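Local coordinates for protein maleylacetate reductase (Rhizobium, PDB 3W5S) that catalyses the NADH-dependent reduction of maleylacetate to 3-oxoadipate in the catabolism of gamma-resorcylate, at residues P61-K64 and G65-E68; P230-T233 and K234-E237. One frame throughout, in Å; residues are numbered along the deposited sequence. Where two conformers were deposited one is given.

Contact 1. Residues P61-K64 and G65-E68. With SO4 (sulfate ion), chain D.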
loop_
_atom_site.group_PDB
_atom_site.type_symbol
_atom_site.label_atom_id
_atom_site.label_comp_id
_atom_site.label_asym_id
_atom_site.label_seq_id
_atom_site.Cartn_x
_atom_site.Cartn_y
_atom_site.Cartn_z
ATOM N N PRO A 61 6.391 -31.135 7.210
ATOM C CA PRO A 61 6.994 -32.333 6.629
ATOM C C PRO A 61 6.863 -32.428 5.107
ATOM O O PRO A 61 7.681 -33.107 4.460
ATOM C CB PRO A 61 6.239 -33.464 7.332
ATOM C CG PRO A 61 5.929 -32.894 8.666
ATOM C CD PRO A 61 5.511 -31.459 8.343
ATOM N N HIS A 62 5.880 -31.707 4.564
ATOM C CA HIS A 62 5.553 -31.729 3.142
ATOM C C HIS A 62 6.607 -31.042 2.289
ATOM O O HIS A 62 6.661 -31.251 1.073
ATOM C CB HIS A 62 4.166 -31.095 2.901
ATOM C CG HIS A 62 3.087 -31.648 3.790
ATOM N ND1 HIS A 62 2.481 -30.911 4.787
ATOM C CD2 HIS A 62 2.524 -32.880 3.839
ATOM C CE1 HIS A 62 1.583 -31.662 5.402
ATOM N NE2 HIS A 62 1.590 -32.860 4.845
ATOM N N GLN A 63 7.444 -30.218 2.923
ATOM C CA GLN A 63 8.541 -29.563 2.220
ATOM C C GLN A 63 9.869 -29.694 2.963
ATOM O O GLN A 63 10.772 -28.868 2.831
ATOM C CB GLN A 63 8.226 -28.109 1.912
ATOM C CG GLN A 63 7.069 -27.971 0.911
ATOM C CD GLN A 63 7.018 -26.620 0.250
ATOM O OE1 GLN A 63 6.230 -25.792 0.631
ATOM N NE2 GLN A 63 7.888 -26.389 -0.735
ATOM N N LYS A 64 10.003 -30.794 3.694
ATOM C CA LYS A 64 11.230 -31.077 4.418
ATOM C C LYS A 64 12.486 -31.077 3.535
ATOM O O LYS A 64 13.479 -30.425 3.881
ATOM C CB LYS A 64 11.095 -32.403 5.141
ATOM C CG LYS A 64 12.339 -32.835 5.891
ATOM C CD LYS A 64 11.993 -34.067 6.732
ATOM C CE LYS A 64 13.157 -34.567 7.551
ATOM N NZ LYS A 64 14.172 -35.256 6.705
ATOM N N GLY A 65 12.450 -31.798 2.412
ATOM C CA GLY A 65 13.600 -31.859 1.510
ATOM C C GLY A 65 13.947 -30.506 0.939
ATOM O O GLY A 65 15.115 -30.143 0.874
ATOM N N ASP A 66 12.915 -29.737 0.568
ATOM C CA ASP A 66 13.143 -28.396 0.039
ATOM C C ASP A 66 13.832 -27.519 1.089
ATOM O O ASP A 66 14.747 -26.763 0.776
ATOM C CB ASP A 66 11.834 -27.737 -0.389
ATOM C CG ASP A 66 11.180 -28.419 -1.566
ATOM O OD1 ASP A 66 11.891 -28.998 -2.415
ATOM O OD2 ASP A 66 9.928 -28.359 -1.646
ATOM N N ALA A 67 13.417 -27.652 2.334
ATOM C CA ALA A 67 14.028 -26.884 3.419
ATOM C C ALA A 67 15.491 -27.279 3.640
ATOM O O ALA A 67 16.358 -26.418 3.848
ATOM C CB ALA A 67 13.233 -27.060 4.710
ATOM N N GLU A 68 15.761 -28.578 3.553
ATOM C CA GLU A 68 17.125 -29.090 3.749
ATOM C C GLU A 68 18.069 -28.654 2.630
ATOM O O GLU A 68 19.233 -28.304 2.885
ATOM C CB GLU A 68 17.085 -30.612 3.855
ATOM C CG GLU A 68 16.442 -31.078 5.135
ATOM C CD GLU A 68 16.112 -32.539 5.140
ATOM O OE1 GLU A 68 16.088 -33.176 4.057
ATOM O OE2 GLU A 68 15.883 -33.061 6.254
HETATM S S SO4 D . 1.559 -27.331 3.517
HETATM O O1 SO4 D . 1.060 -26.830 4.809
HETATM O O2 SO4 D . 0.846 -28.537 3.070
HETATM O O3 SO4 D . 1.403 -26.260 2.540
HETATM O O4 SO4 D . 2.974 -27.698 3.698
HETATM O O HOH W 1 14.482 -35.232 3.492
#
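Q63 and D66 join side chains at the opening of helix 64-74. One residue before Q63, H62 ND1 makes a weak hydrogen bond to O4 of a sulfate ion that probably comes from the crystallisation liquor and is also bonded to the hydroxyl of T60. The chain of Q63, the N-cap residue, runs extended beyond CG, and Q63 NE2 meets D66 OD2 at 3.0 Å in an almost straight hydrogen bond (173°) that lies in the amide plane but reaches the carboxylate on its anti side; the two planar groups stand nearly perpendicular. OE1, the other end of the amide, is bonded to T137 OG1 and to a benzamidine molecule, so both ends of this group are held. The helix follows strand 55-58 of the parallel sheet in the N-terminal NADH-binding domain, and its first turn closes through the hydrogen bonds A67 N to Q63 O (3.0 Å) and E68 N to K64 O (3.0 Å). K64 places CG anti to its backbone N (chi1 178°) and remains extended until chi4, where a bend brings K64 NZ within 2.8 Å of E68 OE2. This i to i+4 salt bridge reaches the syn side of the carboxylate, 24° out of its plane. A water that donates to E68 OE1 and weakly accepts from K64 NZ spans the same pair.

Contact 2. Residues P230-T233 and K234-E237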
loop_
_atom_site.group_PDB
_atom_site.type_symbol
_atom_site.label_atom_id
_atom_site.label_comp_id
_atom_site.label_asym_id
_atom_site.label_seq_id
_atom_site.Cartn_x
_atom_site.Cartn_y
_atom_site.Cartn_z
ATOM N N PRO A 230 -0.946 -27.184 -14.248
ATOM C CA PRO A 230 -0.296 -26.784 -12.995
ATOM C C PRO A 230 1.139 -26.321 -13.128
ATOM O O PRO A 230 1.635 -25.625 -12.238
ATOM C CB PRO A 230 -0.372 -28.035 -12.112
ATOM C CG PRO A 230 -1.278 -28.956 -12.806
ATOM C CD PRO A 230 -1.492 -28.551 -14.211
ATOM N N GLN A 231 1.797 -26.683 -14.234
ATOM C CA GLN A 231 3.157 -26.237 -14.485
ATOM C C GLN A 231 3.242 -24.952 -15.326
ATOM O O GLN A 231 4.342 -24.553 -15.699
ATOM C CB GLN A 231 3.974 -27.359 -15.149
ATOM C CG GLN A 231 3.964 -28.679 -14.388
ATOM C CD GLN A 231 4.544 -28.573 -12.992
ATOM O OE1 GLN A 231 5.649 -28.058 -12.800
ATOM N NE2 GLN A 231 3.798 -29.062 -12.004
ATOM N N ASP A 232 2.098 -24.330 -15.618
ATOM C CA ASP A 232 2.034 -23.058 -16.393
ATOM C C ASP A 232 2.593 -21.928 -15.520
ATOM O O ASP A 232 1.937 -21.475 -14.585
ATOM C CB ASP A 232 0.567 -22.781 -16.805
ATOM C CG ASP A 232 0.359 -21.441 -17.557
ATOM O OD1 ASP A 232 1.260 -20.599 -17.618
ATOM O OD2 ASP A 232 -0.760 -21.236 -18.069
ATOM N N THR A 233 3.813 -21.482 -15.822
ATOM C CA THR A 233 4.465 -20.436 -15.024
ATOM C C THR A 233 3.725 -19.086 -15.079
ATOM O O THR A 233 3.729 -18.343 -14.092
ATOM C CB THR A 233 5.985 -20.295 -15.368
ATOM O OG1 THR A 233 6.650 -21.539 -15.107
ATOM C CG2 THR A 233 6.637 -19.217 -14.514
ATOM N N LYS A 234 3.059 -18.788 -16.196
ATOM C CA LYS A 234 2.295 -17.534 -16.303
ATOM C C LYS A 234 1.078 -17.561 -15.370
ATOM O O LYS A 234 0.833 -16.602 -14.612
ATOM C CB LYS A 234 1.879 -17.242 -17.748
ATOM C CG LYS A 234 1.206 -15.900 -17.938
ATOM C CD LYS A 234 -0.303 -16.048 -17.969
ATOM C CE LYS A 234 -0.860 -15.787 -19.355
ATOM N NZ LYS A 234 -1.128 -14.332 -19.507
ATOM N N ALA A 235 0.326 -18.661 -15.391
ATOM C CA ALA A 235 -0.827 -18.775 -14.504
ATOM C C ALA A 235 -0.374 -18.812 -13.038
ATOM O O ALA A 235 -0.990 -18.156 -12.178
ATOM C CB ALA A 235 -1.644 -20.018 -14.834
ATOM N N ARG A 236 0.721 -19.531 -12.764
ATOM C CA ARG A 236 1.262 -19.551 -11.399
ATOM C C ARG A 236 1.727 -18.164 -10.953
ATOM O O ARG A 236 1.454 -17.779 -9.817
ATOM C CB ARG A 236 2.392 -20.578 -11.262
ATOM C CG ARG A 236 1.908 -22.019 -11.345
ATOM C CD ARG A 236 1.152 -22.437 -10.065
ATOM N NE ARG A 236 0.985 -23.884 -10.037
ATOM C CZ ARG A 236 0.450 -24.592 -9.046
ATOM N NH1 ARG A 236 -0.088 -24.002 -7.973
ATOM N NH2 ARG A 236 0.446 -25.921 -9.141
ATOM N N GLU A 237 2.373 -17.405 -11.833
ATOM C CA GLU A 237 2.814 -16.065 -11.420
ATOM C C GLU A 237 1.606 -15.176 -11.113
ATOM O O GLU A 237 1.627 -14.447 -10.117
ATOM C CB GLU A 237 3.733 -15.390 -12.444
ATOM C CG GLU A 237 4.471 -14.181 -11.797
ATOM C CD GLU A 237 5.849 -13.909 -12.360
ATOM O OE1 GLU A 237 6.007 -13.958 -13.606
ATOM O OE2 GLU A 237 6.784 -13.647 -11.548
#
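R236 reaches back from the first turn of helix 233-253 to the carbonyl of P230, six residues earlier. R236 CB lies 3.5 Å from D232 O, and CG sits beside the same oxygen, which also receives the backbone N of R236. A bend at chi2 (-73°) then turns the chain toward the preceding loop, R236 CD passing 3.9 Å from P230 O. R236 NE donates to P230 O at 2.9 Å, in the carbonyl plane and on a lone pair, while R236 NH2 adds a weak bond to it at 3.3 Å and touches the proline ring at CB. P230 O therefore occupies the guanidinium edge, and further bonds from NH2 to L179 O and from NH1 to S184 OG and Y139 OH fix the rotation of the group. At the helix start, D232 OD1 accepts from A235 N at 3.1 Å, approached from above the carboxylate plane, and weakly from K234 N, and OD2 rests on the A235 methyl. An aspartate N-cap thus begins the helix, and the arginine ties it to the loop between helices 206-228 and 233-253 of the C-terminal helical domain, where P230 borders a benzamidine pocket.

How the contacts relate
Both contacts are local, each bridging a loop and the first turn of the helix that follows. From the N terminus, contact 1 comes first, linking the end of the loop after strand 55-58 to helix 64-74 in the parallel-sheet domain. The chain then completes that sheet and enters the helical domain, where contact 2 joins the loop after helix 206-228 to helix 233-253. The two stand in series, neither nesting nor crossing. The centres of contact 1 and contact 2 lie about 22 Å apart. The nearest atoms of contact 1 and contact 2 are about 11 Å apart, so the two do not touch. Each contributes to a different benzamidine pocket, Q63 to one and P230 to the other.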